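Local coordinates for putative aminotransferase (Actinomadura melliaura, PDB 4ZWV), which probably transfers amino groups in the biosynthesis of an aminosugar, using pyridoxal 5'-phosphate as cofactor, at residues Ala43-Asn48 against Ala251-Val256; Ala86-Ile91 against Arg96-Val101. One frame throughout, in Å; residues are numbered along the deposited sequence. Where two conformers were deposited one is given.

Interaction 1: Ala43-Asn48 against Ala251-Val256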
loop_
_atom_site.group_PDB
_atom_site.type_symbol
_atom_site.label_atom_id
_atom_site.label_comp_id
_atom_site.label_asym_id
_atom_site.label_seq_id
_atom_site.Cartn_x
_atom_site.Cartn_y
_atom_site.Cartn_z
ATOM N N ALA A 43 -3.828 -11.430 18.364
ATOM C CA ALA A 43 -4.981 -12.317 18.504
ATOM C C ALA A 43 -5.275 -12.582 19.971
ATOM O O ALA A 43 -6.435 -12.556 20.389
ATOM C CB ALA A 43 -4.746 -13.628 17.774
ATOM N N ALA A 44 -4.220 -12.817 20.747
ATOM C CA ALA A 44 -4.384 -13.121 22.170
ATOM C C ALA A 44 -4.938 -11.916 22.920
ATOM O O ALA A 44 -5.810 -12.060 23.779
ATOM C CB ALA A 44 -3.061 -13.565 22.778
ATOM N N ARG A 45 -4.438 -10.729 22.594
ATOM C CA ARG A 45 -4.924 -9.509 23.226
ATOM C C ARG A 45 -6.369 -9.219 22.857
ATOM O O ARG A 45 -7.163 -8.797 23.698
ATOM C CB ARG A 45 -4.041 -8.319 22.848
ATOM C CG ARG A 45 -2.720 -8.288 23.584
ATOM C CD ARG A 45 -1.837 -7.170 23.072
ATOM N NE ARG A 45 -0.627 -7.065 23.880
ATOM C CZ ARG A 45 -0.395 -6.081 24.739
ATOM N NH1 ARG A 45 -1.289 -5.117 24.895
ATOM N NH2 ARG A 45 0.734 -6.061 25.432
ATOM N N LEU A 46 -6.718 -9.465 21.600
ATOM C CA LEU A 46 -8.051 -9.143 21.102
ATOM C C LEU A 46 -9.109 -10.188 21.448
ATOM O O LEU A 46 -10.295 -9.878 21.485
ATOM C CB LEU A 46 -8.004 -8.964 19.581
ATOM C CG LEU A 46 -7.343 -7.678 19.107
ATOM C CD1 LEU A 46 -7.015 -7.777 17.621
ATOM C CD2 LEU A 46 -8.267 -6.497 19.373
ATOM N N GLY A 47 -8.689 -11.432 21.657
ATOM C CA GLY A 47 -9.630 -12.520 21.849
ATOM C C GLY A 47 -10.340 -12.917 20.565
ATOM O O GLY A 47 -11.377 -13.579 20.595
ATOM N N ASN A 48 -9.773 -12.505 19.435
ATOM C CA ASN A 48 -10.259 -12.911 18.118
ATOM C C ASN A 48 -9.092 -13.583 17.400
ATOM O O ASN A 48 -8.070 -12.960 17.165
ATOM C CB ASN A 48 -10.782 -11.708 17.314
ATOM C CG ASN A 48 -11.395 -12.108 15.971
ATOM O OD1 ASN A 48 -11.169 -13.207 15.476
ATOM N ND2 ASN A 48 -12.183 -11.203 15.380
ATOM N N ALA A 251 7.937 -4.643 19.361
ATOM C CA ALA A 251 8.663 -3.846 20.338
ATOM C C ALA A 251 7.748 -2.868 21.055
ATOM O O ALA A 251 7.924 -2.585 22.244
ATOM C CB ALA A 251 9.810 -3.090 19.659
ATOM N N ASN A 252 6.758 -2.353 20.340
ATOM C CA ASN A 252 5.900 -1.327 20.907
ATOM C C ASN A 252 4.736 -1.892 21.724
ATOM O O ASN A 252 4.060 -1.156 22.451
ATOM C CB ASN A 252 5.399 -0.414 19.797
ATOM C CG ASN A 252 6.470 0.542 19.332
ATOM O OD1 ASN A 252 7.354 0.913 20.107
ATOM N ND2 ASN A 252 6.411 0.941 18.070
ATOM N N LEU A 253 4.521 -3.199 21.634
ATOM C CA LEU A 253 3.455 -3.836 22.403
ATOM C C LEU A 253 3.720 -3.758 23.895
ATOM O O LEU A 253 2.783 -3.724 24.690
ATOM C CB LEU A 253 3.284 -5.297 21.999
ATOM C CG LEU A 253 2.312 -5.589 20.862
ATOM C CD1 LEU A 253 2.365 -7.065 20.510
ATOM C CD2 LEU A 253 0.906 -5.179 21.276
ATOM N N GLU A 254 4.996 -3.731 24.273
ATOM C CA GLU A 254 5.369 -3.781 25.681
ATOM C C GLU A 254 4.755 -2.663 26.513
ATOM O O GLU A 254 4.364 -2.878 27.657
ATOM C CB GLU A 254 6.891 -3.740 25.827
ATOM C CG GLU A 254 7.535 -5.110 25.853
ATOM C CD GLU A 254 7.155 -5.947 24.652
ATOM O OE1 GLU A 254 6.601 -7.051 24.850
ATOM O OE2 GLU A 254 7.405 -5.494 23.511
ATOM N N THR A 255 4.679 -1.463 25.954
ATOM C CA THR A 255 4.247 -0.332 26.763
ATOM C C THR A 255 2.957 0.322 26.291
ATOM O O THR A 255 2.542 1.343 26.845
ATOM C CB THR A 255 5.337 0.743 26.824
ATOM O OG1 THR A 255 5.673 1.152 25.495
ATOM C CG2 THR A 255 6.579 0.199 27.513
ATOM N N VAL A 256 2.301 -0.255 25.291
ATOM C CA VAL A 256 1.116 0.397 24.757
ATOM C C VAL A 256 0.001 0.458 25.807
ATOM O O VAL A 256 -0.745 1.433 25.853
ATOM C CB VAL A 256 0.613 -0.290 23.460
ATOM C CG1 VAL A 256 0.149 -1.714 23.727
ATOM C CG2 VAL A 256 -0.485 0.541 22.808
#
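Arg45 reaches from the last turn of helix 33-46 to Leu253 and Val256 of helix 243-273. A long side chain suits this place, since even the nearest alpha carbons, those of Arg45 and Leu253, are 10.2 Å apart. Its CB points toward the second helix, and CG stands beside the backbone N, anti to the carbonyl carbon (chi1 -76°). From there the chain runs extended to NE, carrying the charged end toward helix 243-273. CD is the first atom to touch, lying 3.8 Å from Leu253 CD2. Arg45 NE comes closer to Leu253 CD2, at 3.6 Å, and CZ also lies near it, so this methyl covers one face of the guanidinium, offset toward its rim. The side chains of Arg45 and Leu253 run alongside each other, pointing opposite ways.

The family's fold is that of the fold-type I pyridoxal-phosphate enzymes, here with a seven-stranded mixed sheet, and helix 33-46 packs on its strands 51-54 and 198-201 through Leu46. The helix closes here: Gly47, with positive phi, leaves the helical path, while its N still bonds to Ala43 O. Leucine suits position 253, since it also packs on Phe38, Ala41 and Leu42 of helix 33-46 and on Leu192 of a loop.

At the tip the two terminal nitrogens part. Arg45 NH1 passes 3.9 Å from Val256 CG1, which approaches the guanidinium obliquely, and forms a salt bridge with Asp257, the residue following this segment. Arg45 NH2 lies 3.2 Å from Leu253 O, but the angle is too poor for a hydrogen bond. The carboxylate of Glu254 is more distant, its OE1 6.0 Å from Arg45 NH2, and could contribute only a longer-range attraction to the cation.

Interaction 2: Ala86-Ile91 against Arg96-Val101; sequences ATNWAI and RRITWV
Asn88 and Trp100 both set CG beside the backbone N, anti to the carbonyl carbon (chi1 -69° for Asn88), and these torsions bring the amide against CZ3 and CH2 of the indole's six-membered ring. Asn88 ND2 lies at the ring edge, near its plane and 3.4 Å from Trp100 CZ3, with the amide turned nearly perpendicular to the ring (87°). One face of the same indole is covered by Ile98 CG2, offset toward the rim.

Closer to the helix end, the side chains of Ile91 and Ile98 lie nearly perpendicular to each other, Ile91 CG2 meeting Ile98 CG1 at 3.6 Å. Ile98 CD1 reaches Asn88, lying 3.8 Å from Asn88 CB. Branched aliphatic residues suit this buried layer between helix 85-93 and strand 97-100, the second half of a beta-alpha-beta unit that starts with strand 76-79. Where the chain turns from helix to strand, Arg96 N donates to Ile91 O at 3.2 Å with an N-H...O angle of 159°, while its side chain leads off to salt bridges with Asp94 and Glu72.

The Asn88 amide is satisfied on both sides: OD1 bonds to Ser79 OG, and ND2 to Thr80 O and Asn324 OD1. A leucine here would probably fill much of the same volume yet leave Ser79, Thr80 and Asn324 without their amide partner. The contact therefore has two chemistries, apolar contact between the isoleucines and, beside the tryptophan edge, a buried amide whose turn is fixed by hydrogen bonds to three residues.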
loop_
_atom_site.group_PDB
_atom_site.type_symbol
_atom_site.label_atom_id
_atom_site.label_comp_id
_atom_site.label_asym_id
_atom_site.label_seq_id
_atom_site.Cartn_x
_atom_site.Cartn_y
_atom_site.Cartn_z
ATOM N N ALA A 86 -8.741 8.712 4.484
ATOM C CA ALA A 86 -8.572 7.306 4.110
ATOM C C ALA A 86 -9.875 6.514 4.147
ATOM O O ALA A 86 -10.116 5.683 3.274
ATOM C CB ALA A 86 -7.556 6.639 5.023
ATOM N N THR A 87 -10.704 6.770 5.159
ATOM C CA THR A 87 -11.960 6.044 5.321
ATOM C C THR A 87 -12.799 6.132 4.061
ATOM O O THR A 87 -13.329 5.143 3.552
ATOM C CB THR A 87 -12.783 6.616 6.486
ATOM O OG1 THR A 87 -11.977 6.641 7.671
ATOM C CG2 THR A 87 -14.033 5.779 6.720
ATOM N N ASN A 88 -12.888 7.342 3.540
ATOM C CA ASN A 88 -13.763 7.604 2.416
ATOM C C ASN A 88 -13.089 7.430 1.072
ATOM O O ASN A 88 -13.734 7.030 0.105
ATOM C CB ASN A 88 -14.349 9.004 2.571
ATOM C CG ASN A 88 -15.314 9.051 3.723
ATOM O OD1 ASN A 88 -16.193 8.203 3.786
ATOM N ND2 ASN A 88 -15.116 9.966 4.682
ATOM N N TRP A 89 -11.788 7.696 0.988
ATOM C CA TRP A 89 -11.145 7.488 -0.296
ATOM C C TRP A 89 -11.039 5.996 -0.627
ATOM O O TRP A 89 -11.040 5.631 -1.804
ATOM C CB TRP A 89 -9.766 8.143 -0.328
ATOM C CG TRP A 89 -9.727 9.680 -0.263
ATOM C CD1 TRP A 89 -8.583 10.428 -0.256
ATOM C CD2 TRP A 89 -10.825 10.639 -0.200
ATOM N NE1 TRP A 89 -8.878 11.768 -0.190
ATOM C CE2 TRP A 89 -10.240 11.927 -0.152
ATOM C CE3 TRP A 89 -12.229 10.537 -0.181
ATOM C CZ2 TRP A 89 -11.003 13.103 -0.090
ATOM C CZ3 TRP A 89 -12.990 11.715 -0.109
ATOM C CH2 TRP A 89 -12.373 12.976 -0.063
ATOM N N ALA A 90 -10.971 5.146 0.392
ATOM C CA ALA A 90 -11.019 3.696 0.157
ATOM C C ALA A 90 -12.300 3.301 -0.580
ATOM O O ALA A 90 -12.274 2.424 -1.449
ATOM C CB ALA A 90 -10.903 2.935 1.479
ATOM N N ILE A 91 -13.408 3.956 -0.239
ATOM C CA ILE A 91 -14.689 3.709 -0.908
ATOM C C ILE A 91 -14.619 4.083 -2.384
ATOM O O ILE A 91 -15.055 3.316 -3.244
ATOM C CB ILE A 91 -15.840 4.498 -0.236
ATOM C CG1 ILE A 91 -15.997 4.050 1.222
ATOM C CG2 ILE A 91 -17.156 4.307 -1.023
ATOM C CD1 ILE A 91 -16.902 4.983 2.043
ATOM N N ARG A 96 -17.030 2.599 -5.696
ATOM C CA ARG A 96 -18.383 2.804 -5.170
ATOM C C ARG A 96 -18.717 4.273 -4.973
ATOM O O ARG A 96 -17.860 5.150 -5.082
ATOM C CB ARG A 96 -18.573 2.069 -3.836
ATOM C CG ARG A 96 -18.000 0.668 -3.821
ATOM C CD ARG A 96 -18.579 -0.235 -4.899
ATOM N NE ARG A 96 -17.829 -1.483 -4.916
ATOM C CZ ARG A 96 -18.055 -2.492 -5.750
ATOM N NH1 ARG A 96 -19.044 -2.429 -6.632
ATOM N NH2 ARG A 96 -17.286 -3.574 -5.690
ATOM N N ARG A 97 -19.975 4.527 -4.642
ATOM C CA ARG A 97 -20.479 5.865 -4.402
ATOM C C ARG A 97 -20.702 6.105 -2.905
ATOM O O ARG A 97 -21.317 5.280 -2.231
ATOM C CB ARG A 97 -21.778 6.040 -5.189
ATOM C CG ARG A 97 -22.668 7.170 -4.775
ATOM C CD ARG A 97 -23.828 7.289 -5.760
ATOM N NE ARG A 97 -24.696 6.111 -5.778
ATOM C CZ ARG A 97 -25.814 6.007 -5.066
ATOM N NH1 ARG A 97 -26.187 7.006 -4.279
ATOM N NH2 ARG A 97 -26.563 4.913 -5.139
ATOM N N ILE A 98 -20.188 7.220 -2.381
ATOM C CA ILE A 98 -20.376 7.550 -0.971
ATOM C C ILE A 98 -21.729 8.232 -0.778
ATOM O O ILE A 98 -22.062 9.170 -1.507
ATOM C CB ILE A 98 -19.277 8.485 -0.445
ATOM C CG1 ILE A 98 -17.890 7.857 -0.602
ATOM C CG2 ILE A 98 -19.518 8.826 1.019
ATOM C CD1 ILE A 98 -16.752 8.848 -0.387
ATOM N N THR A 99 -22.510 7.762 0.191
ATOM C CA THR A 99 -23.682 8.499 0.638
ATOM C C THR A 99 -23.381 8.963 2.054
ATOM O O THR A 99 -23.195 8.145 2.963
ATOM C CB THR A 99 -24.953 7.652 0.606
ATOM O OG1 THR A 99 -25.272 7.327 -0.753
ATOM C CG2 THR A 99 -26.115 8.417 1.224
ATOM N N TRP A 100 -23.296 10.281 2.229
ATOM C CA TRP A 100 -22.903 10.827 3.521
ATOM C C TRP A 100 -23.982 10.645 4.575
ATOM O O TRP A 100 -25.161 10.868 4.312
ATOM C CB TRP A 100 -22.577 12.322 3.428
ATOM C CG TRP A 100 -21.437 12.681 2.537
ATOM C CD1 TRP A 100 -21.478 13.529 1.468
ATOM C CD2 TRP A 100 -20.073 12.238 2.648
ATOM N NE1 TRP A 100 -20.236 13.624 0.891
ATOM C CE2 TRP A 100 -19.351 12.855 1.601
ATOM C CE3 TRP A 100 -19.396 11.379 3.525
ATOM C CZ2 TRP A 100 -17.982 12.639 1.407
ATOM C CZ3 TRP A 100 -18.035 11.166 3.333
ATOM C CH2 TRP A 100 -17.348 11.791 2.284
ATOM N N VAL A 101 -23.543 10.259 5.767
ATOM C CA VAL A 101 -24.396 10.182 6.944
ATOM C C VAL A 101 -23.977 11.284 7.910
ATOM O O VAL A 101 -22.781 11.579 8.060
ATOM C CB VAL A 101 -24.294 8.801 7.625
ATOM C CG1 VAL A 101 -25.275 8.683 8.804
ATOM C CG2 VAL A 101 -24.569 7.699 6.604
#

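The two contacts lie on opposite sides of the chain's centre, their own centres 30 Å apart and their nearest atoms about 18 Å apart, so they do not touch. In sequence, interaction 2 falls within the stretch of chain between the two segments of interaction 1. One joins two helices widely separated along the chain, the other neighbouring elements at an outer strand of the seven-stranded sheet. The cofactor is not bound to this chain, but residues known to bind it lie at a moderate distance from each: the side chain of Val256 is about 12 Å from that of Ser185, and that of Asn88 about 10 Å from the side chain of Thr58 and about 11 Å from that of His164.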